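Local atomic coordinates of putative mandelate racemase (Zymomonas mobilis, PDB entry 2OX4), a protein that binds a magnesium ion and, as a member of the mandelate racemase branch of the enolase superfamily, probably acts as a lyase of the dehydratase kind. Residues C[75-78]-C[79-83]; C[101-104]-C[105-108]. One frame throughout, in Å; residues are numbered along the deposited sequence.

How the interactions relate
Both contacts are local, running along or just off a helix of the N-terminal family region, on the successive helices 70-79 and 89-110; their nearest atoms stay about 6 Å apart. Interaction 1 sits where helix 70-79 gives out, partly buried and pressed against two other subunits. A threonine hydroxyl bonded to a helix carbonyl and a residue with positive phi mark the terminus, and a salt bridge lies beside them. Interaction 2 lies within helix 89-110, buried by its own chain alone, with an unbroken ladder of backbone bonds, a lysine on an indole face and a water between unlike charges. Phe102 of 101-104 packs on helix 70-79, and in turn Leu77 of 75-78 reaches Ile95 of helix 89-110.

Interaction 1. Residues C[75-78]-C[79-83]; sequences EKLF and KKTFW
Lys79 NZ and Glu75 OE2 form a salt bridge of 2.8 Å, one helical turn apart, at the end of helix 70-79. The ammonium meets the oxygen from above the carboxylate plane, 35° out of it. Bends at the second and last torsions of Lys79 bring its chain across Glu75 and alongside the Phe78 ring, with Lys79 CE 3.6 Å from Phe78 CE2. Lys79 NZ has a second salt bridge, to Glu184 of the second subunit, and Glu75 OE1 is hydrogen-bonded to His308 of the third subunit. The last main-chain turns are closed by Lys79 N to Glu75 O and Lys80 N to Lys76 O, both 2.8 Å. Next, the hydroxyl takes over: Thr81 OG1 donates to Leu77 O at 2.7 Å, its chi1 of 54° turning the oxygen back to the helix, and is also bonded to Gly84 N. Thr81 CG2 lies 4.1 Å from Leu77 CD2, and both residues touch Tyr58 and Leu61 of helix 48-62. At Phe82 the chain leaves helical geometry with positive phi. The threonine hydroxyl thus bonds Leu77 O where the helix ends, while the Glu75-Lys79 pair has further polar partners on two other subunits.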
loop_
_atom_site.group_PDB
_atom_site.type_symbol
_atom_site.label_atom_id
_atom_site.label_comp_id
_atom_site.label_asym_id
_atom_site.label_seq_id
_atom_site.Cartn_x
_atom_site.Cartn_y
_atom_site.Cartn_z
ATOM N N GLU C 75 1.553 -33.911 -3.460
ATOM C CA GLU C 75 1.955 -33.061 -4.579
ATOM C C GLU C 75 1.471 -33.616 -5.922
ATOM O O GLU C 75 1.109 -32.849 -6.805
ATOM C CB GLU C 75 3.475 -32.836 -4.571
ATOM C CG GLU C 75 4.018 -31.879 -5.668
ATOM C CD GLU C 75 3.848 -30.373 -5.362
ATOM O OE1 GLU C 75 3.197 -29.994 -4.364
ATOM O OE2 GLU C 75 4.380 -29.551 -6.150
ATOM N N LYS C 76 1.473 -34.941 -6.075
ATOM C CA LYS C 76 0.910 -35.589 -7.271
ATOM C C LYS C 76 -0.580 -35.292 -7.452
ATOM O O LYS C 76 -1.001 -34.882 -8.526
ATOM C CB LYS C 76 1.155 -37.102 -7.212
ATOM C CG LYS C 76 0.630 -37.905 -8.404
ATOM C CD LYS C 76 0.873 -39.400 -8.164
ATOM C CE LYS C 76 0.200 -40.264 -9.219
ATOM N NZ LYS C 76 0.538 -41.709 -9.021
ATOM N N LEU C 77 -1.374 -35.494 -6.406
ATOM C CA LEU C 77 -2.793 -35.109 -6.443
ATOM C C LEU C 77 -3.011 -33.618 -6.702
ATOM O O LEU C 77 -3.984 -33.240 -7.357
ATOM C CB LEU C 77 -3.526 -35.573 -5.185
ATOM C CG LEU C 77 -3.559 -37.109 -5.071
ATOM C CD1 LEU C 77 -4.282 -37.555 -3.801
ATOM C CD2 LEU C 77 -4.224 -37.756 -6.333
ATOM N N PHE C 78 -2.093 -32.787 -6.210
ATOM C CA PHE C 78 -2.166 -31.331 -6.408
ATOM C C PHE C 78 -1.813 -30.969 -7.870
ATOM O O PHE C 78 -2.522 -30.177 -8.499
ATOM C CB PHE C 78 -1.236 -30.642 -5.396
ATOM C CG PHE C 78 -1.247 -29.121 -5.448
ATOM C CD1 PHE C 78 -2.443 -28.408 -5.455
ATOM C CD2 PHE C 78 -0.047 -28.414 -5.447
ATOM C CE1 PHE C 78 -2.440 -26.995 -5.498
ATOM C CE2 PHE C 78 -0.041 -27.007 -5.486
ATOM C CZ PHE C 78 -1.231 -26.309 -5.511
ATOM N N LYS C 79 -0.746 -31.577 -8.401
ATOM C CA LYS C 79 -0.108 -31.115 -9.653
ATOM C C LYS C 79 -0.453 -31.937 -10.895
ATOM O O LYS C 79 -0.289 -31.462 -12.034
ATOM C CB LYS C 79 1.420 -31.050 -9.496
ATOM C CG LYS C 79 1.904 -29.934 -8.553
ATOM C CD LYS C 79 1.615 -28.543 -9.121
ATOM C CE LYS C 79 2.247 -27.453 -8.258
ATOM N NZ LYS C 79 3.745 -27.605 -8.095
ATOM N N LYS C 80 -0.911 -33.169 -10.691
ATOM C CA LYS C 80 -1.057 -34.100 -11.817
ATOM C C LYS C 80 -2.503 -34.455 -12.175
ATOM O O LYS C 80 -2.744 -35.228 -13.107
ATOM C CB LYS C 80 -0.216 -35.374 -11.589
ATOM C CG LYS C 80 1.297 -35.119 -11.512
ATOM C CD LYS C 80 1.802 -34.486 -12.793
ATOM C CE LYS C 80 3.313 -34.568 -12.918
ATOM N NZ LYS C 80 3.768 -33.939 -14.193
ATOM N N THR C 81 -3.454 -33.889 -11.438
ATOM C CA THR C 81 -4.882 -34.131 -11.668
ATOM C C THR C 81 -5.492 -33.050 -12.563
ATOM O O THR C 81 -6.650 -33.164 -12.998
ATOM C CB THR C 81 -5.660 -34.153 -10.330
ATOM O OG1 THR C 81 -5.401 -32.942 -9.596
ATOM C CG2 THR C 81 -5.260 -35.364 -9.488
ATOM N N PHE C 82 -4.693 -32.009 -12.822
ATOM C CA PHE C 82 -5.131 -30.756 -13.470
ATOM C C PHE C 82 -5.970 -29.857 -12.561
ATOM O O PHE C 82 -5.641 -28.690 -12.359
ATOM C CB PHE C 82 -5.832 -30.967 -14.825
ATOM C CG PHE C 82 -5.791 -29.731 -15.692
ATOM C CD1 PHE C 82 -4.655 -29.440 -16.437
ATOM C CD2 PHE C 82 -6.861 -28.834 -15.706
ATOM C CE1 PHE C 82 -4.588 -28.279 -17.219
ATOM C CE2 PHE C 82 -6.797 -27.667 -16.486
ATOM C CZ PHE C 82 -5.658 -27.407 -17.236
ATOM N N TRP C 83 -7.043 -30.409 -12.003
ATOM C CA TRP C 83 -7.950 -29.636 -11.153
ATOM C C TRP C 83 -7.397 -29.308 -9.772
ATOM O O TRP C 83 -7.843 -28.340 -9.143
ATOM C CB TRP C 83 -9.355 -30.291 -11.110
ATOM C CG TRP C 83 -9.774 -30.579 -12.512
ATOM C CD1 TRP C 83 -9.844 -31.802 -13.111
ATOM C CD2 TRP C 83 -10.056 -29.610 -13.533
ATOM N NE1 TRP C 83 -10.179 -31.657 -14.434
ATOM C CE2 TRP C 83 -10.326 -30.322 -14.716
ATOM C CE3 TRP C 83 -10.131 -28.205 -13.553
ATOM C CZ2 TRP C 83 -10.665 -29.683 -15.914
ATOM C CZ3 TRP C 83 -10.464 -27.571 -14.749
ATOM C CH2 TRP C 83 -10.727 -28.312 -15.909
#

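Interaction 2. Residues C[101-104]-C[105-108]; sequences AFWD and IKGK
Lys106 lays its ammonium over one face of the Trp103 indole, a cation-pi contact inside helix 89-110 of the enolase-type N-terminal region. Lys106 NZ stands 3.4 Å from the centroid of the six-membered ring of Trp103 and 9° off its normal, almost straight above it. Lys106 CE follows as a CH-pi donor, 4.0 Å from that same Trp103 ring centroid. With chi1 at -69° the lysine runs back along the helix, and a bend at the third torsion brings its end over the indole. Thr70 takes a hydrogen bond from NZ, while Trp103 NE1 is paired with Thr298.

On another side of the helix, Lys108 crosses Asp104 at a slant, its chain extended beyond CG, with Lys108 CE 3.8 Å from Asp104 OD1. Asp104 OD2 and Lys108 NZ stand 4.2 Å apart, beyond a salt bridge. Backbone bonds from Ile375 and Leu37 hold the carboxylate; Lys108 NZ is hydrogen-bonded to Tyr35 O and makes a cation-pi contact with the Tyr35 ring. Four regular bonds, from Ile105 N to Ala101 O through Lys108 N to Asp104 O, keep the turns intact. One water bridges the charged ends, 2.7 Å from Asp104 OD2 and 3.0 Å from Lys108 NZ, which donates to it.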
loop_
_atom_site.group_PDB
_atom_site.type_symbol
_atom_site.label_atom_id
_atom_site.label_comp_id
_atom_site.label_asym_id
_atom_site.label_seq_id
_atom_site.Cartn_x
_atom_site.Cartn_y
_atom_site.Cartn_z
ATOM N N ALA C 101 -5.845 -41.546 5.793
ATOM C CA ALA C 101 -5.674 -43.009 5.721
ATOM C C ALA C 101 -4.192 -43.422 5.602
ATOM O O ALA C 101 -3.764 -44.426 6.194
ATOM C CB ALA C 101 -6.474 -43.574 4.575
ATOM N N PHE C 102 -3.404 -42.648 4.855
ATOM C CA PHE C 102 -1.967 -42.918 4.768
ATOM C C PHE C 102 -1.265 -42.803 6.122
ATOM O O PHE C 102 -0.448 -43.670 6.476
ATOM C CB PHE C 102 -1.278 -41.990 3.760
ATOM C CG PHE C 102 -1.852 -42.051 2.373
ATOM C CD1 PHE C 102 -1.812 -40.923 1.560
ATOM C CD2 PHE C 102 -2.420 -43.225 1.874
ATOM C CE1 PHE C 102 -2.339 -40.950 0.276
ATOM C CE2 PHE C 102 -2.966 -43.262 0.583
ATOM C CZ PHE C 102 -2.918 -42.128 -0.220
ATOM N N TRP C 103 -1.572 -41.745 6.874
ATOM C CA TRP C 103 -0.976 -41.583 8.195
ATOM C C TRP C 103 -1.436 -42.694 9.155
ATOM O O TRP C 103 -0.634 -43.187 9.943
ATOM C CB TRP C 103 -1.240 -40.195 8.778
ATOM C CG TRP C 103 -0.382 -39.102 8.145
ATOM C CD1 TRP C 103 -0.724 -38.286 7.103
ATOM C CD2 TRP C 103 0.947 -38.728 8.527
ATOM N NE1 TRP C 103 0.314 -37.418 6.817
ATOM C CE2 TRP C 103 1.347 -37.666 7.682
ATOM C CE3 TRP C 103 1.835 -39.179 9.513
ATOM C CZ2 TRP C 103 2.602 -37.055 7.788
ATOM C CZ3 TRP C 103 3.084 -38.572 9.617
ATOM C CH2 TRP C 103 3.459 -37.526 8.756
ATOM N N ASP C 104 -2.706 -43.092 9.054
ATOM C CA ASP C 104 -3.216 -44.268 9.779
ATOM C C ASP C 104 -2.349 -45.493 9.473
ATOM O O ASP C 104 -1.872 -46.168 10.398
ATOM C CB ASP C 104 -4.688 -44.510 9.420
ATOM C CG ASP C 104 -5.403 -45.433 10.405
ATOM O OD1 ASP C 104 -4.950 -45.572 11.560
ATOM O OD2 ASP C 104 -6.452 -45.997 10.016
ATOM N N ILE C 105 -2.097 -45.759 8.184
ATOM C CA ILE C 105 -1.224 -46.880 7.786
ATOM C C ILE C 105 0.178 -46.781 8.396
ATOM O O ILE C 105 0.693 -47.767 8.941
ATOM C CB ILE C 105 -1.153 -47.047 6.239
ATOM C CG1 ILE C 105 -2.484 -47.601 5.712
ATOM C CG2 ILE C 105 0.045 -47.925 5.826
ATOM C CD1 ILE C 105 -2.747 -47.317 4.234
ATOM N N LYS C 106 0.789 -45.596 8.315
ATOM C CA LYS C 106 2.135 -45.382 8.877
ATOM C C LYS C 106 2.175 -45.740 10.360
ATOM O O LYS C 106 3.090 -46.434 10.814
ATOM C CB LYS C 106 2.571 -43.920 8.722
ATOM C CG LYS C 106 2.850 -43.504 7.294
ATOM C CD LYS C 106 3.651 -42.193 7.283
ATOM C CE LYS C 106 3.096 -41.248 6.266
ATOM N NZ LYS C 106 3.781 -39.918 6.290
ATOM N N GLY C 107 1.183 -45.261 11.105
ATOM C CA GLY C 107 1.102 -45.546 12.529
ATOM C C GLY C 107 0.982 -47.030 12.817
ATOM O O GLY C 107 1.678 -47.565 13.680
ATOM N N LYS C 108 0.116 -47.702 12.066
ATOM C CA LYS C 108 -0.055 -49.141 12.215
ATOM C C LYS C 108 1.213 -49.912 11.852
ATOM O O LYS C 108 1.604 -50.848 12.565
ATOM C CB LYS C 108 -1.234 -49.615 11.392
ATOM C CG LYS C 108 -2.571 -49.218 11.962
ATOM C CD LYS C 108 -3.655 -49.896 11.164
ATOM C CE LYS C 108 -5.016 -49.355 11.529
ATOM N NZ LYS C 108 -6.038 -50.076 10.720
HETATM O O HOH W 1 -8.082 -47.945 10.876
#